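Local coordinates for protein nucleocapsid (PDB 4AKL) that binds single-stranded and double-stranded RNA, probably takes part in packaging the viral genome, and probably also cleaves double-stranded DNA without sequence specificity, at residues L93-K98 with T306-Y311; E121-Y126 with M375-L380; Q128-W133 with F466-N471. All coordinates share one frame; numbering follows the deposited sequence.

Interaction 1: L93-K98 with T306-Y311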
# COMPACT_ATOMS: atom_id res chain seq x y z
N LEU A 93 -0.91 18.59 -1.14
CA LEU A 93 -0.06 19.12 -0.03
C LEU A 93 -0.92 19.81 1.01
O LEU A 93 -0.76 19.58 2.25
CB LEU A 93 0.99 20.08 -0.56
CG LEU A 93 2.13 19.42 -1.32
CD1 LEU A 93 2.88 20.50 -2.05
CD2 LEU A 93 3.07 18.55 -0.39
N GLU A 94 -1.84 20.65 0.54
CA GLU A 94 -2.72 21.38 1.50
C GLU A 94 -3.49 20.40 2.38
O GLU A 94 -3.71 20.66 3.57
CB GLU A 94 -3.65 22.37 0.78
CG GLU A 94 -4.53 23.34 1.67
CD GLU A 94 -3.73 24.27 2.68
OE1 GLU A 94 -2.47 24.34 2.68
OE2 GLU A 94 -4.41 24.94 3.50
N TRP A 95 -3.87 19.25 1.83
CA TRP A 95 -4.65 18.30 2.63
C TRP A 95 -3.98 17.97 4.01
O TRP A 95 -4.66 17.92 5.03
CB TRP A 95 -4.93 17.05 1.83
CG TRP A 95 -5.89 16.09 2.51
CD1 TRP A 95 -7.23 16.00 2.32
CD2 TRP A 95 -5.56 15.08 3.49
NE1 TRP A 95 -7.77 15.00 3.12
CE2 TRP A 95 -6.76 14.42 3.84
CE3 TRP A 95 -4.36 14.67 4.10
CZ2 TRP A 95 -6.81 13.37 4.78
CZ3 TRP A 95 -4.41 13.62 5.06
CH2 TRP A 95 -5.62 12.99 5.37
N PHE A 96 -2.67 17.75 4.02
CA PHE A 96 -1.93 17.46 5.28
C PHE A 96 -2.01 18.60 6.29
O PHE A 96 -2.14 18.36 7.48
CB PHE A 96 -0.46 17.04 4.95
CG PHE A 96 -0.42 15.73 4.27
CD1 PHE A 96 -0.50 14.56 5.01
CD2 PHE A 96 -0.38 15.65 2.87
CE1 PHE A 96 -0.50 13.31 4.38
CE2 PHE A 96 -0.39 14.41 2.24
CZ PHE A 96 -0.44 13.25 2.99
N GLU A 97 -1.99 19.82 5.79
CA GLU A 97 -2.15 21.02 6.61
C GLU A 97 -3.54 21.10 7.25
O GLU A 97 -3.67 21.49 8.41
CB GLU A 97 -1.91 22.26 5.74
CG GLU A 97 -1.10 23.33 6.45
CD GLU A 97 0.33 22.93 6.57
OE1 GLU A 97 1.03 22.88 5.51
OE2 GLU A 97 0.77 22.66 7.73
N LYS A 98 -4.58 20.74 6.49
CA LYS A 98 -5.99 20.75 6.99
C LYS A 98 -6.39 19.50 7.80
O LYS A 98 -7.43 19.52 8.45
CB LYS A 98 -7.00 20.90 5.83
CG LYS A 98 -6.91 22.23 5.10
CD LYS A 98 -7.41 22.16 3.63
CE LYS A 98 -8.91 21.89 3.54
NZ LYS A 98 -9.43 22.13 2.15
N THR A 306 0.96 4.35 -2.78
CA THR A 306 2.08 4.98 -3.42
C THR A 306 1.91 6.48 -3.56
O THR A 306 2.79 7.24 -3.23
CB THR A 306 2.37 4.31 -4.80
OG1 THR A 306 2.76 2.96 -4.56
CG2 THR A 306 3.50 5.01 -5.62
N VAL A 307 0.76 6.91 -4.03
CA VAL A 307 0.58 8.29 -4.22
C VAL A 307 0.40 9.04 -2.87
O VAL A 307 0.96 10.12 -2.68
CB VAL A 307 -0.54 8.59 -5.25
CG1 VAL A 307 -1.91 8.28 -4.70
CG2 VAL A 307 -0.44 10.08 -5.70
N PHE A 308 -0.34 8.43 -1.94
CA PHE A 308 -0.56 9.06 -0.64
C PHE A 308 0.74 9.26 0.12
O PHE A 308 1.03 10.37 0.63
CB PHE A 308 -1.55 8.25 0.20
CG PHE A 308 -1.83 8.84 1.55
CD1 PHE A 308 -2.47 10.08 1.67
CD2 PHE A 308 -1.44 8.20 2.70
CE1 PHE A 308 -2.72 10.63 2.87
CE2 PHE A 308 -1.67 8.73 3.90
CZ PHE A 308 -2.32 9.95 4.03
N SER A 309 1.50 8.16 0.23
CA SER A 309 2.76 8.20 0.93
C SER A 309 3.67 9.17 0.21
O SER A 309 4.35 9.93 0.84
CB SER A 309 3.38 6.78 1.05
OG SER A 309 2.85 6.02 2.13
N SER A 310 3.67 9.18 -1.12
CA SER A 310 4.53 10.13 -1.79
C SER A 310 4.23 11.61 -1.46
O SER A 310 5.17 12.41 -1.31
CB SER A 310 4.58 9.86 -3.31
OG SER A 310 5.30 8.60 -3.55
N TYR A 311 2.94 11.95 -1.32
CA TYR A 311 2.53 13.31 -0.99
C TYR A 311 2.84 13.62 0.50
O TYR A 311 3.22 14.77 0.84
CB TYR A 311 1.05 13.55 -1.33
CG TYR A 311 0.89 14.20 -2.69
CD1 TYR A 311 1.04 15.55 -2.83
CD2 TYR A 311 0.64 13.45 -3.83
CE1 TYR A 311 0.92 16.17 -4.08
CE2 TYR A 311 0.52 14.05 -5.07
CZ TYR A 311 0.66 15.41 -5.19
OH TYR A 311 0.58 15.97 -6.41
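The rings of Phe96 and Phe308 lie nearly parallel, their planes 30° apart, but are slid so far along each other that they barely overlap, with centroids 5.4 Å apart. Their closest atoms are Phe96 CZ and Phe308 CE1, 3.5 Å apart. Trp95, on the same helix as Phe96, puts CE3 over the centre of one face of the Phe96 ring, and its own CZ3 comes to the edge of Phe308, 4.1 Å from CE1, the two side chains crossing at about a right angle. Leu93 O lies in plane at the edge of the Phe96 ring, and Val307 O at that of Tyr311. Phe308 reaches this group because its CG is anti to the backbone N (chi1 -180°), which swings the ring out toward helix 86-98. The contact is a buried helix-helix packing within the largely helical nucleocapsid: the axes of 93-98 and 306-311 approach to 10.9 Å with an angle of 70° between their directions. Trp133 of helix 120-136 meets both Trp95 and Phe308 edge-to-face, joining a third helix to the cluster. On the Tyr311 side, Phe96 CE2 packs 3.9 Å from Tyr311 CB, and Leu93 CG lies 4.3 Å from Tyr311 CD1. No hydrogen bond crosses between the segments; Trp95 NE1 is taken by Asp136 and Tyr311 OH by the carbonyl of Ala83.

Interaction 2: E121-Y126 with M375-L380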
# COMPACT_ATOMS: atom_id res chain seq x y z
N GLU A 121 -3.07 0.14 15.10
CA GLU A 121 -3.95 1.30 14.96
C GLU A 121 -3.29 2.33 14.02
O GLU A 121 -3.95 2.94 13.23
CB GLU A 121 -4.23 1.99 16.31
CG GLU A 121 -5.15 1.29 17.33
CD GLU A 121 -4.47 0.17 18.18
OE1 GLU A 121 -3.22 -0.02 18.09
OE2 GLU A 121 -5.23 -0.51 18.91
N GLN A 122 -1.96 2.48 14.14
CA GLN A 122 -1.17 3.35 13.24
C GLN A 122 -1.30 2.89 11.78
O GLN A 122 -1.37 3.73 10.90
CB GLN A 122 0.29 3.43 13.66
CG GLN A 122 0.49 4.09 15.04
CD GLN A 122 1.91 3.99 15.51
OE1 GLN A 122 2.41 2.91 15.68
NE2 GLN A 122 2.57 5.13 15.75
N LEU A 123 -1.35 1.57 11.55
CA LEU A 123 -1.55 1.04 10.19
C LEU A 123 -2.95 1.33 9.71
O LEU A 123 -3.11 1.81 8.57
CB LEU A 123 -1.33 -0.49 10.06
CG LEU A 123 0.06 -1.03 10.26
CD1 LEU A 123 0.13 -2.55 10.16
CD2 LEU A 123 1.02 -0.36 9.21
N PHE A 124 -3.97 1.02 10.56
CA PHE A 124 -5.36 1.25 10.14
C PHE A 124 -5.64 2.70 9.86
O PHE A 124 -6.26 3.01 8.85
CB PHE A 124 -6.36 0.74 11.16
CG PHE A 124 -6.47 -0.75 11.22
CD1 PHE A 124 -6.11 -1.57 10.14
CD2 PHE A 124 -6.98 -1.35 12.35
CE1 PHE A 124 -6.25 -2.96 10.23
CE2 PHE A 124 -7.11 -2.73 12.42
CZ PHE A 124 -6.74 -3.52 11.35
N ASN A 125 -5.14 3.60 10.74
CA ASN A 125 -5.32 5.02 10.57
C ASN A 125 -4.72 5.52 9.25
O ASN A 125 -5.31 6.36 8.57
CB ASN A 125 -4.72 5.76 11.78
CG ASN A 125 -4.88 7.29 11.69
OD1 ASN A 125 -4.26 7.96 10.85
ND2 ASN A 125 -5.70 7.85 12.57
N TYR A 126 -3.54 4.99 8.89
CA TYR A 126 -2.89 5.41 7.67
C TYR A 126 -3.75 4.98 6.45
O TYR A 126 -3.90 5.72 5.53
CB TYR A 126 -1.46 4.79 7.57
CG TYR A 126 -0.89 4.77 6.18
CD1 TYR A 126 -1.14 3.74 5.33
CD2 TYR A 126 -0.10 5.80 5.71
CE1 TYR A 126 -0.59 3.70 4.03
CE2 TYR A 126 0.45 5.80 4.39
CZ TYR A 126 0.19 4.74 3.56
OH TYR A 126 0.72 4.65 2.25
N MET A 375 7.87 -2.51 8.45
CA MET A 375 7.91 -1.05 8.46
C MET A 375 6.57 -0.44 8.15
O MET A 375 5.84 -0.97 7.30
CB MET A 375 8.93 -0.55 7.43
CG MET A 375 9.22 0.91 7.52
SD MET A 375 10.55 1.39 6.38
CE MET A 375 11.95 0.79 7.24
N HIS A 376 6.24 0.65 8.81
CA HIS A 376 4.98 1.39 8.52
C HIS A 376 5.07 1.98 7.14
O HIS A 376 6.15 2.46 6.72
CB HIS A 376 4.75 2.46 9.56
CG HIS A 376 3.41 3.15 9.48
ND1 HIS A 376 3.13 4.11 8.55
CD2 HIS A 376 2.30 3.02 10.25
CE1 HIS A 376 1.90 4.55 8.74
NE2 HIS A 376 1.38 3.91 9.76
N PRO A 377 3.92 1.97 6.38
CA PRO A 377 3.94 2.40 4.99
C PRO A 377 4.18 3.85 4.69
O PRO A 377 4.34 4.23 3.50
CB PRO A 377 2.53 2.03 4.50
CG PRO A 377 1.68 1.99 5.70
CD PRO A 377 2.61 1.39 6.73
N ALA A 378 4.20 4.67 5.72
CA ALA A 378 4.45 6.10 5.61
C ALA A 378 5.91 6.43 5.89
O ALA A 378 6.25 7.60 5.91
CB ALA A 378 3.58 6.86 6.56
N VAL A 379 6.75 5.40 6.10
CA VAL A 379 8.16 5.60 6.40
C VAL A 379 9.01 5.49 5.12
O VAL A 379 8.97 4.47 4.40
CB VAL A 379 8.66 4.63 7.47
CG1 VAL A 379 10.20 4.85 7.80
CG2 VAL A 379 7.80 4.77 8.74
N LEU A 380 9.75 6.56 4.82
CA LEU A 380 10.66 6.61 3.68
C LEU A 380 11.92 5.76 3.88
O LEU A 380 12.38 5.58 4.98
CB LEU A 380 11.05 8.04 3.37
CG LEU A 380 11.78 8.29 2.02
CD1 LEU A 380 10.95 7.81 0.80
CD2 LEU A 380 12.09 9.76 1.87
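Gln122 O is gripped by two donors from opposite faces of its carbonyl plane: the helical N-H of Tyr126, at 3.2 Å, and NE2 of His376, at 3.0 Å. The imidazole bond is fairly straight (162°) and in the ring plane, yet NE2 stands above the carbonyl plane. With CG anti to the backbone N (chi1 -172°), His376 carries its imidazole to the Gln122 carbonyl. At the other ring nitrogen, ND1 accepts from Ala378 N at 3.1 Å, which fixes the rotation of the ring and is consistent with a neutral imidazole protonated at NE2. His376 CE1 lies 3.6 Å from Tyr126 CB, and the imidazole turns its edge to the Tyr126 face in an offset edge-to-face pair. Pro377 CG makes a CH-pi contact over one face of the Tyr126 ring, 3.5 Å from its centroid and 24° off the normal. Leu123 CD2 presses unusually tightly on Pro377 CD at 3.4 Å, while Ala378 CB touches Tyr126 CD2. Tyr126 OH is held by Ser309 and Asp305 N. Residues His376 to Val379 form a type I beta turn whose first three residues are buried against helix 120-136, its first-position histidine bonded to the helix backbone.

Interaction 3: Q128-W133 with F466-N471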
# COMPACT_ATOMS: atom_id res chain seq x y z
N GLN A 128 -6.98 4.44 6.30
CA GLN A 128 -8.20 5.26 6.24
C GLN A 128 -7.86 6.66 5.80
O GLN A 128 -8.64 7.29 5.03
CB GLN A 128 -8.93 5.27 7.62
CG GLN A 128 -9.40 3.88 8.08
CD GLN A 128 -10.09 3.03 6.93
OE1 GLN A 128 -9.61 1.93 6.53
NE2 GLN A 128 -11.18 3.56 6.39
N ALA A 129 -6.71 7.17 6.27
CA ALA A 129 -6.27 8.49 5.87
C ALA A 129 -6.02 8.58 4.34
O ALA A 129 -6.32 9.59 3.74
CB ALA A 129 -5.04 8.93 6.66
N ALA A 130 -5.48 7.53 3.77
CA ALA A 130 -5.18 7.48 2.33
C ALA A 130 -6.46 7.51 1.50
O ALA A 130 -6.52 8.16 0.48
CB ALA A 130 -4.36 6.24 2.00
N LEU A 131 -7.46 6.79 1.93
CA LEU A 131 -8.73 6.83 1.23
C LEU A 131 -9.39 8.22 1.38
O LEU A 131 -9.90 8.77 0.40
CB LEU A 131 -9.63 5.72 1.70
CG LEU A 131 -9.15 4.29 1.40
CD1 LEU A 131 -9.96 3.23 2.29
CD2 LEU A 131 -9.21 3.91 -0.13
N LYS A 132 -9.35 8.78 2.58
CA LYS A 132 -9.87 10.12 2.80
C LYS A 132 -9.20 11.18 1.91
O LYS A 132 -9.89 11.99 1.28
CB LYS A 132 -9.74 10.52 4.26
CG LYS A 132 -10.42 11.89 4.62
CD LYS A 132 -10.56 12.07 6.14
CE LYS A 132 -10.83 13.55 6.55
NZ LYS A 132 -11.89 14.13 5.73
N TRP A 133 -7.86 11.16 1.87
CA TRP A 133 -7.10 12.06 1.06
C TRP A 133 -7.57 11.96 -0.38
O TRP A 133 -7.84 12.99 -0.99
CB TRP A 133 -5.63 11.70 1.18
CG TRP A 133 -4.66 12.47 0.39
CD1 TRP A 133 -3.96 13.59 0.78
CD2 TRP A 133 -4.23 12.18 -0.92
NE1 TRP A 133 -3.12 14.03 -0.22
CE2 TRP A 133 -3.26 13.17 -1.29
CE3 TRP A 133 -4.55 11.18 -1.84
CZ2 TRP A 133 -2.62 13.17 -2.55
CZ3 TRP A 133 -3.90 11.19 -3.10
CH2 TRP A 133 -2.95 12.19 -3.43
N PHE A 466 -1.24 4.04 -9.57
CA PHE A 466 -2.06 5.01 -8.85
C PHE A 466 -3.34 4.45 -8.24
O PHE A 466 -4.11 5.20 -7.70
CB PHE A 466 -2.35 6.20 -9.76
CG PHE A 466 -1.09 6.84 -10.20
CD1 PHE A 466 -0.41 7.68 -9.36
CD2 PHE A 466 -0.56 6.57 -11.45
CE1 PHE A 466 0.84 8.27 -9.76
CE2 PHE A 466 0.65 7.14 -11.84
CZ PHE A 466 1.35 8.01 -10.98
N GLN A 467 -3.52 3.15 -8.32
CA GLN A 467 -4.60 2.45 -7.65
C GLN A 467 -4.24 2.12 -6.23
O GLN A 467 -3.12 1.81 -5.95
CB GLN A 467 -4.96 1.15 -8.40
CG GLN A 467 -5.82 1.39 -9.58
CD GLN A 467 -5.79 0.29 -10.61
OE1 GLN A 467 -4.88 -0.57 -10.65
NE2 GLN A 467 -6.79 0.31 -11.49
N ASN A 468 -5.21 2.21 -5.34
CA ASN A 468 -5.07 1.79 -3.94
C ASN A 468 -5.77 0.47 -3.88
O ASN A 468 -6.93 0.34 -4.38
CB ASN A 468 -5.68 2.84 -3.00
CG ASN A 468 -5.90 2.33 -1.54
OD1 ASN A 468 -6.56 1.29 -1.30
ND2 ASN A 468 -5.39 3.09 -0.59
N ALA A 469 -5.13 -0.53 -3.29
CA ALA A 469 -5.71 -1.89 -3.28
C ALA A 469 -5.99 -2.40 -1.86
O ALA A 469 -6.16 -3.63 -1.67
CB ALA A 469 -4.80 -2.88 -4.05
N TYR A 470 -6.08 -1.48 -0.90
CA TYR A 470 -6.33 -1.85 0.48
C TYR A 470 -7.60 -2.69 0.65
O TYR A 470 -7.53 -3.68 1.35
CB TYR A 470 -6.38 -0.64 1.44
CG TYR A 470 -6.67 -1.06 2.89
CD1 TYR A 470 -5.82 -1.93 3.54
CD2 TYR A 470 -7.78 -0.58 3.61
CE1 TYR A 470 -6.04 -2.34 4.83
CE2 TYR A 470 -8.00 -0.98 4.94
CZ TYR A 470 -7.11 -1.87 5.52
OH TYR A 470 -7.25 -2.32 6.81
N ASN A 471 -8.73 -2.32 0.00
CA ASN A 471 -10.04 -3.07 0.11
C ASN A 471 -10.26 -4.22 -0.86
O ASN A 471 -11.37 -4.64 -1.05
CB ASN A 471 -11.24 -2.09 -0.00
CG ASN A 471 -11.31 -1.14 1.12
OD1 ASN A 471 -11.23 -1.56 2.28
ND2 ASN A 471 -11.44 0.14 0.82
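Leu131 carries its CG anti to the carbonyl carbon (chi1 -65°); this points the forked end at the 466-471 loop, one methyl toward each of two asparagines. Asn468 takes the other course, with CG anti to the backbone N (chi1 166°), and so presents its carboxamide to the helix. Across the gap, Leu131 CD2 rests 3.9 Å from Asn468 OD1 and is about as far from CG and ND2 of the same amide, the two side chains crossing at about a right angle. The other branch, Leu131 CD1, approaches Asn471 ND2 to 3.7 Å. One turn earlier on the helix, Gln128 bends at its second torsion and brings OE1 within 3.7 Å of Tyr470 CE2; its amide plane is inclined 63° to the phenol ring. Ala130 CB adds a looser touch on Asn468 ND2.

The loop is shaped from within by an Asx turn: Asn468 OD1 accepts from Tyr470 N at 2.8 Å, the donor standing above the amide plane rather than on a lone pair. Asn468 ND2 is turned to Asp305, so both ends of this amide have partners and its orientation is set. Backbone bonds join Asn468 to Ala146 and Leu148.

Between residues 128-133 and 466-471 no hydrogen bond or salt bridge forms, although Arg134, the next residue of the helix, donates to the Phe466 carbonyl. The contact rests mainly on van der Waals packing of a leucine against amides whose polar atoms are, for Asn468, already engaged, and its outer part, at Gln128, is exposed to solvent.

In the fold
Helix 120-136 connects the three contacts: it supplies one segment to interaction 2 and one to interaction 3, and its Trp133 and Ala130 pack into interaction 1, with Trp133 CZ2 3.5 Å from Tyr311 CD2 and Ala130 CB 3.6 Å from Phe308 CD2. Interactions 1 and 2 have centres about 14 Å apart and meet at Ser309, whose OG lies 2.5 Å from Tyr126 OH and 2.7 Å from Pro377 O, both probable hydrogen bonds. Interaction 3 is centred about 12 Å from each of the others; Phe124 CD1 touches Tyr470 OH at 3.6 Å. In sequence the segments of each pair of contacts alternate, so distant parts of the chain interleave around this helix.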